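Local coordinates for protein FACT complex subunit SPT16 (Ashbya gossypii, PDB 6A8M) that probably acts, as part of the FACT complex, as a histone chaperone that reorganises nucleosomes during transcription, replication and repair, this chain being the N-terminal, peptidase-like part of SPT16, at residues G292-R304 with V365-Q377. Residues are numbered along the deposited sequence; the frame is centred on the assembly and turned at random.
Sequences GIRYKNYCSNISR and VGSLMGLEFRDSQ
Met369 lies against the backbone of Cys299 and Ser300. With CG anti to the backbone N (chi1 -179°) its chain runs out towards the segment 292-304, where CG sits 3.8 Å from Cys299 CB, and a bend at the last torsion brings CE to Ser300 CA. The carbonyl oxygen of Cys299, buried here without a hydrogen-bonding partner, touches only carbon and sulfur of this side chain within the contact. At Gly370 the chains are joined by one direct hydrogen bond: Cys299 N donates to Gly370 O over 2.8 Å, nearly straight at the hydrogen (167°) but from above the carbonyl plane. Leu371 follows, its CD2 over one face of the Tyr298 ring, 3.6 Å from the centroid, in a CH-pi contact. The same methyl also meets Asn297 CB, and a water lies within hydrogen-bonding distance of both Asn297 O and Leu371 O, bridging the two segments. Tyr298, the last residue of the type I' turn from Tyr295, opens the second strand of a beta hairpin within the M24 metallopeptidase-like domain; the loop following strand 364-368 packs on the hairpin end, close to helix 48-57 of the N-terminal lobe. The tyrosine hydroxyl is bonded to Glu181, and an alanine here would probably leave both the Leu371 methyl without its ring and Glu181 without that partner. Phe373 presents its ring edge to the hairpin: CD1 meets Cys299 CB at 3.7 Å, with SG also beside the rim, while CZ lies 3.5 Å from Asn301 OD1, an oxygen bonded to Tyr258. The Asn301 amide and the Phe373 ring stand almost perpendicular, 85° apart.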
# COMPACT_ATOMS: atom_id res chain seq x y z
N GLY A 292 5.02 -8.24 4.63
CA GLY A 292 5.11 -7.04 3.83
C GLY A 292 5.65 -5.91 4.66
O GLY A 292 5.21 -5.71 5.79
N ILE A 293 6.57 -5.14 4.09
CA ILE A 293 7.34 -4.12 4.79
C ILE A 293 6.97 -2.77 4.20
O ILE A 293 6.52 -2.68 3.05
CB ILE A 293 8.84 -4.42 4.65
CG1 ILE A 293 9.22 -5.60 5.56
CG2 ILE A 293 9.73 -3.20 4.91
CD1 ILE A 293 9.30 -5.23 7.02
N ARG A 294 7.14 -1.71 4.99
CA ARG A 294 7.10 -0.35 4.49
C ARG A 294 8.46 0.29 4.72
O ARG A 294 9.06 0.13 5.79
CB ARG A 294 6.01 0.53 5.18
CG ARG A 294 4.58 0.02 5.07
CD ARG A 294 3.57 1.13 5.49
NE ARG A 294 3.93 1.73 6.77
CZ ARG A 294 3.33 1.49 7.93
NH1 ARG A 294 2.30 0.66 8.01
NH2 ARG A 294 3.75 2.11 9.03
N TYR A 295 8.97 0.98 3.71
CA TYR A 295 10.13 1.84 3.90
C TYR A 295 9.78 3.24 3.44
O TYR A 295 9.42 3.44 2.27
CB TYR A 295 11.36 1.35 3.15
CG TYR A 295 12.52 2.22 3.47
CD1 TYR A 295 13.06 2.24 4.76
CD2 TYR A 295 13.07 3.05 2.52
CE1 TYR A 295 14.13 3.07 5.06
CE2 TYR A 295 14.14 3.87 2.82
CZ TYR A 295 14.66 3.88 4.09
OH TYR A 295 15.74 4.70 4.39
N LYS A 296 9.94 4.21 4.34
CA LYS A 296 9.48 5.58 4.10
C LYS A 296 8.08 5.58 3.49
O LYS A 296 7.79 6.33 2.55
CB LYS A 296 10.46 6.35 3.24
CG LYS A 296 11.77 6.61 3.97
CD LYS A 296 12.72 7.49 3.17
CE LYS A 296 12.40 8.97 3.32
NZ LYS A 296 13.59 9.83 2.99
N ASN A 297 7.22 4.74 4.06
CA ASN A 297 5.79 4.58 3.81
C ASN A 297 5.48 3.80 2.52
O ASN A 297 4.30 3.57 2.25
CB ASN A 297 5.03 5.92 3.78
CG ASN A 297 5.28 6.75 5.04
OD1 ASN A 297 5.70 7.91 4.97
ND2 ASN A 297 5.04 6.16 6.19
N TYR A 298 6.49 3.35 1.76
CA TYR A 298 6.24 2.60 0.53
C TYR A 298 6.16 1.10 0.84
O TYR A 298 7.12 0.52 1.32
CB TYR A 298 7.33 2.93 -0.52
CG TYR A 298 7.03 4.30 -1.04
CD1 TYR A 298 7.55 5.44 -0.40
CD2 TYR A 298 6.17 4.48 -2.11
CE1 TYR A 298 7.19 6.71 -0.84
CE2 TYR A 298 5.85 5.76 -2.57
CZ TYR A 298 6.35 6.85 -1.92
OH TYR A 298 5.96 8.09 -2.36
N CYS A 299 5.00 0.50 0.53
CA CYS A 299 4.71 -0.90 0.83
C CYS A 299 5.27 -1.86 -0.21
O CYS A 299 5.29 -1.58 -1.41
CB CYS A 299 3.21 -1.13 0.90
SG CYS A 299 2.38 -0.16 2.17
N SER A 300 5.66 -3.04 0.28
CA SER A 300 6.00 -4.21 -0.53
C SER A 300 5.33 -5.43 0.09
O SER A 300 4.79 -5.38 1.21
CB SER A 300 7.52 -4.42 -0.65
OG SER A 300 8.09 -4.61 0.63
N ASN A 301 5.34 -6.53 -0.65
CA ASN A 301 4.64 -7.74 -0.23
C ASN A 301 5.38 -8.94 -0.80
O ASN A 301 5.88 -8.87 -1.93
CB ASN A 301 3.18 -7.76 -0.72
CG ASN A 301 2.40 -8.88 -0.09
OD1 ASN A 301 2.41 -9.00 1.13
ND2 ASN A 301 1.76 -9.73 -0.92
N ILE A 302 5.45 -10.02 -0.03
CA ILE A 302 5.99 -11.29 -0.51
C ILE A 302 5.20 -12.41 0.17
O ILE A 302 4.91 -12.33 1.36
CB ILE A 302 7.50 -11.45 -0.23
CG1 ILE A 302 8.04 -12.73 -0.90
CG2 ILE A 302 7.83 -11.39 1.29
CD1 ILE A 302 9.59 -12.85 -0.85
N SER A 303 4.82 -13.42 -0.61
CA SER A 303 4.16 -14.60 -0.06
C SER A 303 4.85 -15.83 -0.62
O SER A 303 5.17 -15.88 -1.81
CB SER A 303 2.66 -14.68 -0.39
OG SER A 303 1.93 -13.65 0.26
N ARG A 304 5.06 -16.82 0.23
CA ARG A 304 5.69 -18.06 -0.20
C ARG A 304 4.87 -19.22 0.34
O ARG A 304 4.16 -19.09 1.35
CB ARG A 304 7.14 -18.17 0.31
CG ARG A 304 8.06 -17.11 -0.27
CD ARG A 304 8.26 -17.37 -1.75
NE ARG A 304 9.23 -16.50 -2.43
CZ ARG A 304 8.86 -15.45 -3.17
NH1 ARG A 304 7.56 -15.13 -3.27
NH2 ARG A 304 9.78 -14.74 -3.81
N VAL A 365 -5.65 -11.33 -8.77
CA VAL A 365 -4.23 -11.67 -8.67
C VAL A 365 -3.43 -10.50 -8.11
O VAL A 365 -2.24 -10.36 -8.38
CB VAL A 365 -3.66 -12.17 -10.01
CG1 VAL A 365 -4.31 -13.53 -10.37
CG2 VAL A 365 -3.82 -11.16 -11.16
N GLY A 366 -4.04 -9.72 -7.24
CA GLY A 366 -3.29 -8.72 -6.51
C GLY A 366 -3.80 -7.32 -6.77
O GLY A 366 -4.97 -7.13 -7.13
N SER A 367 -2.94 -6.33 -6.57
CA SER A 367 -3.38 -4.96 -6.77
C SER A 367 -2.19 -4.06 -7.03
O SER A 367 -1.04 -4.43 -6.81
CB SER A 367 -4.14 -4.44 -5.55
OG SER A 367 -3.24 -4.11 -4.52
N LEU A 368 -2.49 -2.85 -7.51
CA LEU A 368 -1.54 -1.76 -7.38
C LEU A 368 -1.17 -1.58 -5.92
O LEU A 368 -2.01 -1.74 -5.02
CB LEU A 368 -2.17 -0.48 -7.96
CG LEU A 368 -1.31 0.66 -8.49
CD1 LEU A 368 -0.44 0.25 -9.67
CD2 LEU A 368 -2.28 1.79 -8.91
N MET A 369 0.09 -1.22 -5.67
CA MET A 369 0.62 -1.06 -4.32
C MET A 369 1.56 0.14 -4.31
O MET A 369 2.16 0.48 -5.33
CB MET A 369 1.36 -2.35 -3.87
CG MET A 369 1.94 -2.34 -2.45
SD MET A 369 2.50 -3.99 -2.02
CE MET A 369 3.67 -4.27 -3.35
N GLY A 370 1.67 0.79 -3.15
CA GLY A 370 2.58 1.93 -3.02
C GLY A 370 2.51 2.48 -1.61
O GLY A 370 2.75 1.75 -0.65
N LEU A 371 2.15 3.77 -1.48
CA LEU A 371 1.85 4.31 -0.16
C LEU A 371 0.65 3.62 0.46
O LEU A 371 0.57 3.49 1.69
CB LEU A 371 1.59 5.82 -0.27
CG LEU A 371 2.81 6.66 -0.68
CD1 LEU A 371 2.42 8.10 -1.03
CD2 LEU A 371 3.83 6.69 0.48
N GLU A 372 -0.30 3.17 -0.37
CA GLU A 372 -1.41 2.34 0.07
C GLU A 372 -1.03 0.88 -0.18
O GLU A 372 -0.60 0.54 -1.28
CB GLU A 372 -2.68 2.69 -0.70
CG GLU A 372 -3.97 2.10 -0.16
CD GLU A 372 -5.19 2.77 -0.79
OE1 GLU A 372 -6.28 2.68 -0.22
OE2 GLU A 372 -5.04 3.39 -1.86
N PHE A 373 -1.18 0.04 0.84
CA PHE A 373 -0.80 -1.36 0.68
C PHE A 373 -1.62 -2.05 -0.40
O PHE A 373 -1.08 -2.77 -1.25
CB PHE A 373 -0.93 -2.15 1.99
CG PHE A 373 -0.53 -3.56 1.83
CD1 PHE A 373 0.81 -3.89 1.68
CD2 PHE A 373 -1.49 -4.58 1.74
CE1 PHE A 373 1.21 -5.19 1.48
CE2 PHE A 373 -1.08 -5.89 1.54
CZ PHE A 373 0.26 -6.19 1.40
N ARG A 374 -2.93 -1.82 -0.40
CA ARG A 374 -3.84 -2.38 -1.40
C ARG A 374 -4.73 -1.27 -1.94
O ARG A 374 -5.57 -0.72 -1.21
CB ARG A 374 -4.67 -3.52 -0.82
CG ARG A 374 -5.57 -4.21 -1.87
CD ARG A 374 -6.46 -5.25 -1.23
NE ARG A 374 -7.18 -6.05 -2.23
CZ ARG A 374 -6.66 -7.09 -2.88
NH1 ARG A 374 -5.40 -7.47 -2.65
NH2 ARG A 374 -7.40 -7.75 -3.77
N ASP A 375 -4.53 -0.92 -3.20
CA ASP A 375 -5.37 0.07 -3.87
C ASP A 375 -6.60 -0.65 -4.41
O ASP A 375 -6.56 -1.30 -5.46
CB ASP A 375 -4.58 0.76 -4.97
CG ASP A 375 -5.34 1.91 -5.60
OD1 ASP A 375 -6.59 1.99 -5.48
OD2 ASP A 375 -4.67 2.73 -6.25
N SER A 376 -7.72 -0.50 -3.70
CA SER A 376 -8.96 -1.16 -4.07
C SER A 376 -9.55 -0.65 -5.37
O SER A 376 -10.46 -1.28 -5.90
CB SER A 376 -9.98 -0.99 -2.95
OG SER A 376 -9.48 -1.61 -1.78
N GLN A 377 -9.08 0.50 -5.85
CA GLN A 377 -9.45 1.03 -7.15
C GLN A 377 -8.69 0.37 -8.29
O GLN A 377 -8.97 0.68 -9.45
CB GLN A 377 -9.18 2.53 -7.20
CG GLN A 377 -9.81 3.34 -6.08
CD GLN A 377 -11.31 3.31 -6.16
OE1 GLN A 377 -11.88 3.44 -7.25
NE2 GLN A 377 -11.96 3.13 -5.02
O HOH W 1 2.11 4.08 3.87